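Local coordinates for Non-structural protein 2 (Human rotavirus C, PDB 2GU0) that probably binds single-stranded RNA, hydrolyses nucleoside triphosphates and unwinds RNA helices as a homooctamer that supports genome replication and packaging in viral factories, at residues 198-203 and 258-263. Numbering follows the deposited sequence.
Sequences NQTAFA and DMAFVH
Met259 begins the meeting of the loop 258-263 with helix 196-209 by running across the side chain of Gln199 at about a right angle. Bent at chi2 and chi3, its chain lays SD 3.5 Å from CD of Gln199 and CE against the same amide. Met259 also opens a type I beta turn that ends at Val262, and within that turn Ala260 gives the one hydrogen bond between the segments: its N donates to OE1 of Gln199 at 2.7 Å, nearly straight and almost head-on to the side-chain carbonyl (C=O...N 168°). The other end of the amide is tied down as well, since NE2 of Gln199 donates to the carbonyl of Ile194. The methyl of Ala260 rests on CB of Gln199, 3.8 Å away.

One residue on, Phe261 sets its CB 3.7 Å from CB of Ala203. Its CG sits between the backbone N and the carbonyl carbon (chi1 65°), which turns one ring face to Phe202. The CD2-CE2 edge of Phe202 points into that face in an almost perpendicular T-shaped stack, centroids 4.9 Å apart, with CE2 over the ring centre. Phe164 and Ile186 of the HIT-like domain's sheet meet both rings, and Trp223 packs edge-to-face with Phe261, whose side chain lies about 8 Å from that of His222, the predicted active-site histidine. The chemistry is thus divided: a glutamine amide bonded at both ends fixes the turn to the helix, while the two rings join them through apolar contact beside the sheet.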
loop_
_atom_site.group_PDB
_atom_site.type_symbol
_atom_site.label_atom_id
_atom_site.label_comp_id
_atom_site.label_asym_id
_atom_site.label_seq_id
_atom_site.Cartn_x
_atom_site.Cartn_y
_atom_site.Cartn_z
ATOM N N ASN A 198 47.854 17.747 -21.317
ATOM C CA ASN A 198 46.545 17.354 -20.802
ATOM C C ASN A 198 45.530 17.199 -21.928
ATOM O O ASN A 198 44.719 16.266 -21.937
ATOM C CB ASN A 198 46.064 18.380 -19.794
ATOM C CG ASN A 198 47.000 18.495 -18.611
ATOM O OD1 ASN A 198 46.624 18.199 -17.476
ATOM N ND2 ASN A 198 48.230 18.919 -18.871
ATOM N N GLN A 199 45.575 18.116 -22.884
ATOM C CA GLN A 199 44.679 18.029 -24.017
ATOM C C GLN A 199 44.789 16.626 -24.611
ATOM O O GLN A 199 43.790 15.932 -24.793
ATOM C CB GLN A 199 45.068 19.052 -25.075
ATOM C CG GLN A 199 44.814 20.471 -24.682
ATOM C CD GLN A 199 44.540 21.338 -25.894
ATOM O OE1 GLN A 199 43.886 20.898 -26.852
ATOM N NE2 GLN A 199 45.017 22.581 -25.857
ATOM N N THR A 200 46.023 16.219 -24.900
ATOM C CA THR A 200 46.300 14.914 -25.487
ATOM C C THR A 200 45.929 13.750 -24.572
ATOM O O THR A 200 45.409 12.735 -25.028
ATOM C CB THR A 200 47.785 14.793 -25.884
ATOM O OG1 THR A 200 48.069 15.724 -26.933
ATOM C CG2 THR A 200 48.092 13.379 -26.378
ATOM N N ALA A 201 46.195 13.887 -23.281
ATOM C CA ALA A 201 45.843 12.813 -22.372
ATOM C C ALA A 201 44.328 12.583 -22.458
ATOM O O ALA A 201 43.855 11.457 -22.613
ATOM C CB ALA A 201 46.250 13.176 -20.959
ATOM N N PHE A 202 43.578 13.674 -22.371
ATOM C CA PHE A 202 42.126 13.628 -22.432
ATOM C C PHE A 202 41.669 13.021 -23.772
ATOM O O PHE A 202 40.755 12.187 -23.816
ATOM C CB PHE A 202 41.590 15.055 -22.251
ATOM C CG PHE A 202 40.098 15.155 -22.246
ATOM C CD1 PHE A 202 39.352 14.616 -21.201
ATOM C CD2 PHE A 202 39.431 15.774 -23.299
ATOM C CE1 PHE A 202 37.962 14.691 -21.206
ATOM C CE2 PHE A 202 38.053 15.853 -23.314
ATOM C CZ PHE A 202 37.312 15.311 -22.266
ATOM N N ALA A 203 42.320 13.445 -24.856
ATOM C CA ALA A 203 42.017 12.970 -26.206
ATOM C C ALA A 203 42.112 11.454 -26.245
ATOM O O ALA A 203 41.263 10.777 -26.826
ATOM C CB ALA A 203 43.002 13.576 -27.200
ATOM N N ASP A 258 40.036 24.828 -30.762
ATOM C CA ASP A 258 41.159 24.140 -31.381
ATOM C C ASP A 258 41.780 23.179 -30.372
ATOM O O ASP A 258 42.987 23.187 -30.123
ATOM C CB ASP A 258 42.187 25.157 -31.875
ATOM C CG ASP A 258 43.059 24.602 -32.979
ATOM O OD1 ASP A 258 42.505 23.964 -33.901
ATOM O OD2 ASP A 258 44.292 24.810 -32.932
ATOM N N MET A 259 40.920 22.350 -29.790
ATOM C CA MET A 259 41.335 21.378 -28.794
ATOM C C MET A 259 41.741 20.062 -29.433
ATOM O O MET A 259 41.040 19.524 -30.285
ATOM C CB MET A 259 40.204 21.141 -27.797
ATOM C CG MET A 259 39.906 22.327 -26.902
ATOM S SD MET A 259 41.288 22.749 -25.825
ATOM C CE MET A 259 41.087 21.623 -24.543
ATOM N N ALA A 260 42.875 19.543 -28.989
ATOM C CA ALA A 260 43.424 18.302 -29.509
ATOM C C ALA A 260 42.470 17.120 -29.611
ATOM O O ALA A 260 42.666 16.242 -30.446
ATOM C CB ALA A 260 44.622 17.904 -28.672
ATOM N N PHE A 261 41.441 17.091 -28.770
ATOM C CA PHE A 261 40.514 15.969 -28.752
ATOM C C PHE A 261 39.332 16.069 -29.695
ATOM O O PHE A 261 38.578 15.107 -29.836
ATOM C CB PHE A 261 40.018 15.737 -27.321
ATOM C CG PHE A 261 39.209 16.872 -26.768
ATOM C CD1 PHE A 261 37.841 16.946 -27.004
ATOM C CD2 PHE A 261 39.825 17.890 -26.037
ATOM C CE1 PHE A 261 37.097 18.010 -26.530
ATOM C CE2 PHE A 261 39.087 18.968 -25.552
ATOM C CZ PHE A 261 37.721 19.029 -25.800
ATOM N N VAL A 262 39.160 17.214 -30.347
ATOM C CA VAL A 262 38.037 17.366 -31.262
ATOM C C VAL A 262 38.211 16.452 -32.461
ATOM O O VAL A 262 39.290 16.369 -33.037
ATOM C CB VAL A 262 37.894 18.811 -31.744
ATOM C CG1 VAL A 262 36.813 18.901 -32.811
ATOM C CG2 VAL A 262 37.543 19.703 -30.568
ATOM N N HIS A 263 37.139 15.759 -32.824
ATOM C CA HIS A 263 37.153 14.829 -33.946
ATOM C C HIS A 263 37.693 15.460 -35.232
ATOM O O HIS A 263 37.049 16.330 -35.829
ATOM C CB HIS A 263 35.744 14.302 -34.176
ATOM C CG HIS A 263 35.649 13.334 -35.304
ATOM N ND1 HIS A 263 35.934 13.683 -36.603
ATOM C CD2 HIS A 263 35.318 12.024 -35.326
ATOM C CE1 HIS A 263 35.783 12.627 -37.379
ATOM N NE2 HIS A 263 35.410 11.607 -36.630
#